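Local coordinates for protein racemase (Pseudovibrio sp. JE062, PDB 3MKC) that belongs to the mandelate racemase and muconate lactonizing enzyme family of the enolase superfamily, joining an N-terminal domain to a C-terminal domain related to TIM barrels, at residues 123-126 against 127-130; 93-96 against 97-101; 272-275 against 276-280; 63-66 against 67-70. One frame throughout, in Å; residues are numbered along the deposited sequence.

Interaction 1: 123-126 against 127-130; sequences GVPA and YQLL
Y127 meets P125 as the chain turns from a loop into the short helix 126-129, a compact example of side chains and backbone closing a first helical turn together. The phenol ring approaches the proline obliquely, CE2 of Y127 lying 3.6 Å from CG of P125. With CG of Y127 lodged between its own backbone N and carbonyl carbon (chi1 80°), the ring is swung back along the chain to the proline. The backbone N of Y127 is bonded to ND1 of H327, on helix 319-331.

Q128 follows, and its side chain lies along the proline ring from CG out to the amide: CG of Q128 is 3.4 Å from CG of P125 and also rides over one face of the Y127 ring, near the rim. Further out, OE1 of Q128 comes within 3.3 Å of CD of P125. Q128 N gives a hydrogen bond of 3.1 Å to O of P125, reached from well above the carbonyl plane.

L129 turns CD2 to CG2 of V124 at 3.5 Å, the two side chains crossing at about a right angle, while L129 also packs on A118 and L122 of helix 102-122. L129 N makes a weak bond of 2.9 Å to O of A126. L130 N also bonds to O of A126, at 3.2 Å, arriving in the carbonyl plane.

No charged side chain takes part. Within this contact even the glutamine amide meets the proline through its ring carbons, and the turn is therefore held by peptide hydrogen bonds and by carbon surfaces.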
loop_
_atom_site.group_PDB
_atom_site.type_symbol
_atom_site.label_atom_id
_atom_site.label_comp_id
_atom_site.label_asym_id
_atom_site.label_seq_id
_atom_site.Cartn_x
_atom_site.Cartn_y
_atom_site.Cartn_z
ATOM N N GLY A 123 -23.565 7.843 2.037
ATOM C CA GLY A 123 -23.721 7.283 3.363
ATOM C C GLY A 123 -23.438 5.793 3.398
ATOM O O GLY A 123 -24.136 5.039 4.072
ATOM N N VAL A 124 -22.417 5.364 2.660
ATOM C CA VAL A 124 -22.047 3.952 2.634
ATOM C C VAL A 124 -20.534 3.820 2.718
ATOM O O VAL A 124 -19.801 4.654 2.185
ATOM C CB VAL A 124 -22.539 3.254 1.347
ATOM C CG1 VAL A 124 -24.039 3.421 1.210
ATOM C CG2 VAL A 124 -21.828 3.822 0.125
ATOM N N PRO A 125 -20.044 2.776 3.403
ATOM C CA PRO A 125 -18.601 2.559 3.540
ATOM C C PRO A 125 -17.962 2.308 2.182
ATOM O O PRO A 125 -18.612 1.803 1.268
ATOM C CB PRO A 125 -18.515 1.342 4.459
ATOM C CG PRO A 125 -19.797 0.615 4.184
ATOM C CD PRO A 125 -20.805 1.729 4.106
ATOM N N ALA A 126 -16.690 2.659 2.063
ATOM C CA ALA A 126 -15.968 2.489 0.809
ATOM C C ALA A 126 -15.995 1.066 0.254
ATOM O O ALA A 126 -16.201 0.876 -0.941
ATOM C CB ALA A 126 -14.528 2.958 0.975
ATOM N N TYR A 127 -15.790 0.065 1.107
ATOM C CA TYR A 127 -15.770 -1.311 0.627
ATOM C C TYR A 127 -17.066 -1.742 -0.063
ATOM O O TYR A 127 -17.058 -2.660 -0.890
ATOM C CB TYR A 127 -15.399 -2.271 1.772
ATOM C CG TYR A 127 -16.522 -2.618 2.723
ATOM C CD1 TYR A 127 -17.447 -3.603 2.400
ATOM C CD2 TYR A 127 -16.667 -1.952 3.942
ATOM C CE1 TYR A 127 -18.488 -3.923 3.254
ATOM C CE2 TYR A 127 -17.709 -2.266 4.809
ATOM C CZ TYR A 127 -18.615 -3.254 4.457
ATOM O OH TYR A 127 -19.643 -3.586 5.305
ATOM N N GLN A 128 -18.179 -1.081 0.246
ATOM C CA GLN A 128 -19.434 -1.444 -0.400
ATOM C C GLN A 128 -19.473 -0.877 -1.814
ATOM O O GLN A 128 -20.057 -1.479 -2.707
ATOM C CB GLN A 128 -20.632 -0.956 0.414
ATOM C CG GLN A 128 -20.692 -1.595 1.791
ATOM C CD GLN A 128 -22.023 -1.392 2.483
ATOM O OE1 GLN A 128 -22.662 -0.354 2.332
ATOM N NE2 GLN A 128 -22.439 -2.384 3.263
ATOM N N LEU A 129 -18.838 0.274 -2.016
ATOM C CA LEU A 129 -18.782 0.869 -3.348
ATOM C C LEU A 129 -17.879 -0.014 -4.213
ATOM O O LEU A 129 -18.011 -0.040 -5.434
ATOM C CB LEU A 129 -18.212 2.293 -3.295
ATOM C CG LEU A 129 -19.027 3.343 -2.529
ATOM C CD1 LEU A 129 -18.330 4.703 -2.631
ATOM C CD2 LEU A 129 -20.437 3.424 -3.096
ATOM N N LEU A 130 -16.964 -0.738 -3.575
ATOM C CA LEU A 130 -16.064 -1.636 -4.304
ATOM C C LEU A 130 -16.672 -3.025 -4.518
ATOM O O LEU A 130 -16.009 -3.915 -5.050
ATOM C CB LEU A 130 -14.724 -1.767 -3.580
ATOM C CG LEU A 130 -13.758 -0.585 -3.720
ATOM C CD1 LEU A 130 -12.727 -0.613 -2.607
ATOM C CD2 LEU A 130 -13.092 -0.635 -5.085
#

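Interaction 2: 93-96 against 97-101; sequences ATQW and QGMRG
T94 begins the contact with its carbonyl: O of T94 receives two backbone bonds, from Q97 N at 3.1 Å, above the carbonyl plane, and from G98 N at 2.7 Å, short but so bent that it counts as weak. The hydroxyl of T94 is bonded chiefly to O of M90, yet a water also ties it to the next turn, donating to OG1 of T94 and to O of G98 at 2.8 Å each.

Q95 faces M99, a selenomethionine. CB of Q95 lies 3.8 Å from CG of M99, and the bend of the M99 chain at chi3 (-66°) brings CE back to 3.4 Å from O of Q95. A second water links the same carbonyl to the backbone N of M99, donating to the first and accepting from the second, so solvent bridges where no direct backbone hydrogen bond joins the two. NE2 of Q95 is held by O of D92.

W96 carries the chain on, its backbone bonded to that of W67. This short helix, 95-98, follows helix 83-93 and rests on the loop between helices 52-59 and 83-93, Q97 touching L68. T94 and Q97 both reach Y58 of helix 52-59, and beyond the turn R100 packs on T268 and F270 of helix 268-277.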
loop_
_atom_site.group_PDB
_atom_site.type_symbol
_atom_site.label_atom_id
_atom_site.label_comp_id
_atom_site.label_asym_id
_atom_site.label_seq_id
_atom_site.Cartn_x
_atom_site.Cartn_y
_atom_site.Cartn_z
ATOM N N ALA A 93 -5.970 12.462 -19.980
ATOM C CA ALA A 93 -5.542 13.849 -20.156
ATOM C C ALA A 93 -4.134 14.176 -19.679
ATOM O O ALA A 93 -3.640 15.279 -19.914
ATOM C CB ALA A 93 -6.544 14.780 -19.468
ATOM N N THR A 94 -3.474 13.221 -19.036
ATOM C CA THR A 94 -2.139 13.458 -18.506
ATOM C C THR A 94 -1.082 12.483 -19.032
ATOM O O THR A 94 0.008 12.399 -18.479
ATOM C CB THR A 94 -2.160 13.342 -16.981
ATOM O OG1 THR A 94 -2.637 12.037 -16.628
ATOM C CG2 THR A 94 -3.093 14.397 -16.367
ATOM N N GLN A 95 -1.401 11.755 -20.095
ATOM C CA GLN A 95 -0.467 10.782 -20.651
ATOM C C GLN A 95 0.935 11.299 -20.952
ATOM O O GLN A 95 1.912 10.552 -20.831
ATOM C CB GLN A 95 -1.031 10.180 -21.933
ATOM C CG GLN A 95 -2.266 9.339 -21.750
ATOM C CD GLN A 95 -2.759 8.801 -23.068
ATOM O OE1 GLN A 95 -2.104 7.969 -23.693
ATOM N NE2 GLN A 95 -3.915 9.284 -23.508
ATOM N N TRP A 96 1.050 12.565 -21.351
ATOM C CA TRP A 96 2.367 13.082 -21.691
ATOM C C TRP A 96 3.378 12.990 -20.554
ATOM O O TRP A 96 4.563 12.778 -20.801
ATOM C CB TRP A 96 2.292 14.535 -22.191
ATOM C CG TRP A 96 3.511 14.902 -22.993
ATOM C CD1 TRP A 96 4.574 15.660 -22.582
ATOM C CD2 TRP A 96 3.831 14.452 -24.318
ATOM N NE1 TRP A 96 5.537 15.706 -23.569
ATOM C CE2 TRP A 96 5.105 14.971 -24.643
ATOM C CE3 TRP A 96 3.166 13.656 -25.258
ATOM C CZ2 TRP A 96 5.729 14.718 -25.871
ATOM C CZ3 TRP A 96 3.787 13.400 -26.482
ATOM C CH2 TRP A 96 5.056 13.931 -26.774
ATOM N N GLN A 97 2.922 13.136 -19.312
ATOM C CA GLN A 97 3.850 13.055 -18.184
ATOM C C GLN A 97 3.334 12.317 -16.955
ATOM O O GLN A 97 3.963 12.371 -15.905
ATOM C CB GLN A 97 4.304 14.462 -17.761
ATOM C CG GLN A 97 3.180 15.422 -17.372
ATOM C CD GLN A 97 3.695 16.822 -17.028
ATOM O OE1 GLN A 97 4.795 17.199 -17.421
ATOM N NE2 GLN A 97 2.886 17.598 -16.308
ATOM N N GLY A 98 2.208 11.624 -17.075
ATOM C CA GLY A 98 1.681 10.929 -15.913
ATOM C C GLY A 98 1.275 9.477 -16.076
ATOM O O GLY A 98 0.635 8.920 -15.187
HETATM N N MSE A 99 1.655 8.845 -17.182
HETATM C CA MSE A 99 1.277 7.448 -17.398
HETATM C C MSE A 99 1.959 6.487 -16.450
HETATM O O MSE A 99 1.452 5.400 -16.196
HETATM C CB MSE A 99 1.588 7.011 -18.824
HETATM C CG MSE A 99 0.558 7.457 -19.832
HETATM SE SE MSE A 99 0.817 6.581 -21.500
HETATM C CE MSE A 99 2.509 7.355 -21.927
ATOM N N ARG A 100 3.129 6.882 -15.961
ATOM C CA ARG A 100 3.896 6.061 -15.033
ATOM C C ARG A 100 4.629 7.007 -14.091
ATOM O O ARG A 100 4.612 8.223 -14.282
ATOM C CB ARG A 100 4.934 5.215 -15.780
ATOM C CG ARG A 100 4.378 4.325 -16.900
ATOM C CD ARG A 100 3.597 3.135 -16.376
ATOM N NE ARG A 100 3.313 2.183 -17.450
ATOM C CZ ARG A 100 2.327 2.305 -18.334
ATOM N NH1 ARG A 100 1.488 3.336 -18.282
ATOM N NH2 ARG A 100 2.211 1.411 -19.310
ATOM N N GLY A 101 5.267 6.450 -13.069
ATOM C CA GLY A 101 6.028 7.278 -12.151
ATOM C C GLY A 101 5.276 8.257 -11.267
ATOM O O GLY A 101 4.125 8.028 -10.894
HETATM O O HOH W 1 -1.847 10.156 -14.709
HETATM O O HOH W 2 4.041 9.684 -19.173
#

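Interaction 3: 272-275 against 276-280; sequences AEEW and ITKGK
T277 meets the carboxylate of E273 from above its plane, about 40° out of it, with OG1 of T277 giving OE2 of E273 a hydrogen bond of 2.9 Å. The methyl of T277 comes in beside it, CG2 3.0 Å from the same OE2. The glutamate chain leaves the helix and then bends at chi2 (-82°), which lays its acid group along the helix over the next turn. The other carboxylate, that of E274, has K278 alongside: the two side chains run the same way, and NZ of K278 stops 4.0 Å from OE2 of E274, beyond a salt bridge. The indole of W275 makes edge-to-face contacts with the rings of H243 and H249.

Beneath these groups runs the helical backbone. T277 N points almost straight (175°) at O of E273, 3.0 Å away, so these two residues are joined twice. O of E274 is gripped by K278 N at 2.8 Å and by G279 N at 3.2 Å, a change from four-residue to five-residue spacing as the helix runs out.

Helix 268-277 is the crossover of a beta-alpha-beta unit between strands 261-262 and 283-284. W275 and I276 pack on L284 of the second strand, A272 and I276 reach M303 of helix 293-306, and E274 and K278 lie against L246 of helix 246-255.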
loop_
_atom_site.group_PDB
_atom_site.type_symbol
_atom_site.label_atom_id
_atom_site.label_comp_id
_atom_site.label_asym_id
_atom_site.label_seq_id
_atom_site.Cartn_x
_atom_site.Cartn_y
_atom_site.Cartn_z
ATOM N N ALA A 272 1.931 -4.076 -13.709
ATOM C CA ALA A 272 1.541 -5.256 -12.948
ATOM C C ALA A 272 1.393 -6.480 -13.857
ATOM O O ALA A 272 1.820 -7.572 -13.506
ATOM C CB ALA A 272 0.232 -5.004 -12.197
ATOM N N GLU A 273 0.784 -6.294 -15.022
ATOM C CA GLU A 273 0.597 -7.407 -15.939
ATOM C C GLU A 273 1.946 -7.991 -16.347
ATOM O O GLU A 273 2.088 -9.206 -16.450
ATOM C CB GLU A 273 -0.177 -6.952 -17.183
ATOM C CG GLU A 273 -0.440 -8.058 -18.199
ATOM C CD GLU A 273 0.750 -8.312 -19.112
ATOM O OE1 GLU A 273 1.348 -7.325 -19.592
ATOM O OE2 GLU A 273 1.083 -9.495 -19.360
ATOM N N GLU A 274 2.937 -7.127 -16.570
ATOM C CA GLU A 274 4.257 -7.606 -16.969
ATOM C C GLU A 274 4.889 -8.383 -15.808
ATOM O O GLU A 274 5.577 -9.381 -16.018
ATOM C CB GLU A 274 5.147 -6.425 -17.395
ATOM C CG GLU A 274 6.535 -6.832 -17.857
ATOM C CD GLU A 274 7.376 -5.661 -18.345
ATOM O OE1 GLU A 274 7.166 -4.523 -17.866
ATOM O OE2 GLU A 274 8.266 -5.885 -19.197
ATOM N N TRP A 275 4.659 -7.932 -14.580
ATOM C CA TRP A 275 5.202 -8.665 -13.440
ATOM C C TRP A 275 4.585 -10.057 -13.392
ATOM O O TRP A 275 5.247 -11.030 -13.052
ATOM C CB TRP A 275 4.893 -7.953 -12.130
ATOM C CG TRP A 275 5.882 -6.897 -11.792
ATOM C CD1 TRP A 275 5.777 -5.563 -12.053
ATOM C CD2 TRP A 275 7.133 -7.082 -11.121
ATOM N NE1 TRP A 275 6.885 -4.902 -11.580
ATOM C CE2 TRP A 275 7.734 -5.812 -11.004
ATOM C CE3 TRP A 275 7.807 -8.200 -10.607
ATOM C CZ2 TRP A 275 8.979 -5.623 -10.391
ATOM C CZ3 TRP A 275 9.052 -8.015 -9.999
ATOM C CH2 TRP A 275 9.622 -6.735 -9.897
ATOM N N ILE A 276 3.306 -10.151 -13.728
ATOM C CA ILE A 276 2.635 -11.445 -13.703
ATOM C C ILE A 276 3.144 -12.408 -14.777
ATOM O O ILE A 276 3.570 -13.523 -14.475
ATOM C CB ILE A 276 1.108 -11.296 -13.890
ATOM C CG1 ILE A 276 0.484 -10.669 -12.643
ATOM C CG2 ILE A 276 0.476 -12.658 -14.174
ATOM C CD1 ILE A 276 -0.997 -10.372 -12.803
ATOM N N THR A 277 3.097 -11.975 -16.032
ATOM C CA THR A 277 3.503 -12.849 -17.131
ATOM C C THR A 277 4.998 -13.014 -17.359
ATOM O O THR A 277 5.452 -14.110 -17.681
ATOM C CB THR A 277 2.865 -12.396 -18.460
ATOM O OG1 THR A 277 3.372 -11.106 -18.817
ATOM C CG2 THR A 277 1.354 -12.317 -18.323
ATOM N N LYS A 278 5.769 -11.943 -17.203
ATOM C CA LYS A 278 7.212 -12.025 -17.423
ATOM C C LYS A 278 7.957 -12.329 -16.130
ATOM O O LYS A 278 8.907 -13.116 -16.115
ATOM C CB LYS A 278 7.745 -10.716 -18.015
ATOM C CG LYS A 278 9.199 -10.803 -18.464
ATOM C CD LYS A 278 9.790 -9.426 -18.753
ATOM C CE LYS A 278 10.312 -9.322 -20.177
ATOM N NZ LYS A 278 9.211 -9.265 -21.185
ATOM N N GLY A 279 7.523 -11.694 -15.046
ATOM C CA GLY A 279 8.160 -11.921 -13.765
ATOM C C GLY A 279 7.719 -13.235 -13.153
ATOM O O GLY A 279 8.437 -13.815 -12.345
ATOM N N LYS A 280 6.534 -13.706 -13.538
ATOM C CA LYS A 280 6.010 -14.966 -13.020
ATOM C C LYS A 280 5.873 -14.946 -11.498
ATOM O O LYS A 280 5.782 -16.007 -10.864
ATOM C CB LYS A 280 6.940 -16.117 -13.413
ATOM C CG LYS A 280 7.054 -16.354 -14.903
ATOM C CD LYS A 280 7.920 -17.583 -15.166
ATOM C CE LYS A 280 7.837 -18.044 -16.617
ATOM N NZ LYS A 280 8.436 -19.414 -16.783
#

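Interaction 4: 63-66 against 67-70; sequences TEHK and WLTN
H65 takes L68 over one face of its imidazole, CB of L68 standing 3.5 Å from the ring centroid in a CH-pi contact. At the same ring W67 N donates to ND1 of H65 over 3.1 Å, tilted moderately from the ring plane. Next door, the extended chain of K66 lies across the indole of W67, with CG of K66 4.1 Å from the centroid of the five-membered ring and almost directly above it.

What positions these groups is a type I turn from H65 to L68, closed by L68 N on O of H65 at 3.0 Å. In the other direction E64 N bonds nearly straight (173°) to O of L68 at 2.8 Å; H65 N adds a weak, long bond to that oxygen, a geometry that fits a classic beta bulge, E64 and H65 both facing L68. At the open end N70 N reaches OG1 of T63 at 3.0 Å.

Farther out, OG1 of T63 is also bonded to E73, OG1 of T69 to O of A93, and the ring of H65 meets that of W96 edge to face. Because ND1 accepts a peptide N-H, it probably carries no proton, consistent with a neutral imidazole protonated on NE2.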
loop_
_atom_site.group_PDB
_atom_site.type_symbol
_atom_site.label_atom_id
_atom_site.label_comp_id
_atom_site.label_asym_id
_atom_site.label_seq_id
_atom_site.Cartn_x
_atom_site.Cartn_y
_atom_site.Cartn_z
ATOM N N THR A 63 -2.178 23.502 -17.891
ATOM C CA THR A 63 -2.561 22.659 -19.014
ATOM C C THR A 63 -1.983 23.203 -20.321
ATOM O O THR A 63 -2.077 24.398 -20.595
ATOM C CB THR A 63 -4.090 22.593 -19.110
ATOM O OG1 THR A 63 -4.598 21.920 -17.952
ATOM C CG2 THR A 63 -4.533 21.863 -20.365
ATOM N N GLU A 64 -1.389 22.324 -21.126
ATOM C CA GLU A 64 -0.791 22.743 -22.392
ATOM C C GLU A 64 -1.464 22.151 -23.623
ATOM O O GLU A 64 -1.773 22.864 -24.576
ATOM C CB GLU A 64 0.692 22.385 -22.402
ATOM C CG GLU A 64 1.495 23.138 -21.362
ATOM C CD GLU A 64 2.969 22.838 -21.447
ATOM O OE1 GLU A 64 3.501 22.821 -22.578
ATOM O OE2 GLU A 64 3.601 22.633 -20.392
ATOM N N HIS A 65 -1.673 20.840 -23.619
ATOM C CA HIS A 65 -2.320 20.198 -24.748
ATOM C C HIS A 65 -3.137 19.004 -24.304
ATOM O O HIS A 65 -3.234 18.720 -23.111
ATOM C CB HIS A 65 -1.289 19.812 -25.823
ATOM C CG HIS A 65 -0.183 18.927 -25.336
ATOM N ND1 HIS A 65 -0.348 17.575 -25.118
ATOM C CD2 HIS A 65 1.114 19.196 -25.051
ATOM C CE1 HIS A 65 0.798 17.051 -24.724
ATOM N NE2 HIS A 65 1.702 18.013 -24.674
ATOM N N LYS A 66 -3.722 18.309 -25.270
ATOM C CA LYS A 66 -4.582 17.172 -24.989
ATOM C C LYS A 66 -4.043 16.167 -23.986
ATOM O O LYS A 66 -4.790 15.663 -23.150
ATOM C CB LYS A 66 -4.936 16.434 -26.283
ATOM C CG LYS A 66 -5.895 15.275 -26.051
ATOM C CD LYS A 66 -6.284 14.581 -27.335
ATOM C CE LYS A 66 -7.232 13.429 -27.049
ATOM N NZ LYS A 66 -7.622 12.728 -28.292
ATOM N N TRP A 67 -2.753 15.879 -24.068
ATOM C CA TRP A 67 -2.146 14.894 -23.180
ATOM C C TRP A 67 -1.335 15.476 -22.027
ATOM O O TRP A 67 -0.758 14.727 -21.237
ATOM C CB TRP A 67 -1.280 13.944 -24.004
ATOM C CG TRP A 67 -2.070 13.226 -25.066
ATOM C CD1 TRP A 67 -2.981 12.226 -24.874
ATOM C CD2 TRP A 67 -2.060 13.493 -26.476
ATOM N NE1 TRP A 67 -3.539 11.858 -26.076
ATOM C CE2 TRP A 67 -2.993 12.618 -27.074
ATOM C CE3 TRP A 67 -1.354 14.386 -27.290
ATOM C CZ2 TRP A 67 -3.240 12.610 -28.451
ATOM C CZ3 TRP A 67 -1.600 14.379 -28.661
ATOM C CH2 TRP A 67 -2.536 13.495 -29.226
ATOM N N LEU A 68 -1.293 16.805 -21.929
ATOM C CA LEU A 68 -0.554 17.472 -20.859
ATOM C C LEU A 68 -1.515 18.423 -20.156
ATOM O O LEU A 68 -1.496 19.632 -20.363
ATOM C CB LEU A 68 0.648 18.238 -21.435
ATOM C CG LEU A 68 1.614 18.929 -20.466
ATOM C CD1 LEU A 68 2.003 17.985 -19.359
ATOM C CD2 LEU A 68 2.857 19.394 -21.228
ATOM N N THR A 69 -2.354 17.841 -19.310
ATOM C CA THR A 69 -3.368 18.578 -18.585
ATOM C C THR A 69 -3.104 18.556 -17.086
ATOM O O THR A 69 -2.444 17.651 -16.577
ATOM C CB THR A 69 -4.735 17.935 -18.851
ATOM O OG1 THR A 69 -4.876 17.702 -20.258
ATOM C CG2 THR A 69 -5.864 18.826 -18.365
ATOM N N ASN A 70 -3.600 19.565 -16.379
ATOM C CA ASN A 70 -3.446 19.586 -14.936
ATOM C C ASN A 70 -4.290 18.387 -14.480
ATOM O O ASN A 70 -5.388 18.174 -14.992
ATOM C CB ASN A 70 -3.997 20.894 -14.359
ATOM C CG ASN A 70 -3.978 20.907 -12.851
ATOM O OD1 ASN A 70 -4.827 20.292 -12.208
ATOM N ND2 ASN A 70 -2.993 21.592 -12.274
#

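In the fold
All four are local contacts between residues near in sequence, each partly buried, but their chemistry differs with their place. Interactions 2 and 4 touch directly, their centres about 10 Å apart, and together they join the loop before helix 83-93 to the short helix after it, one using water and the other an imidazole; interaction 4 lies farthest from the chain's centre, about 29 Å. Interaction 1 belongs to the same N-terminal region and combines backbone bonds with apolar contacts inside one turn, which packs on helices 102-122 and 319-331. Interaction 3 belongs to the barrel-like region: its tryptophan and isoleucine are buried, whereas its polar and charged pairs keep to the outer side. Its nearest atoms come within about 7 Å of interaction 2.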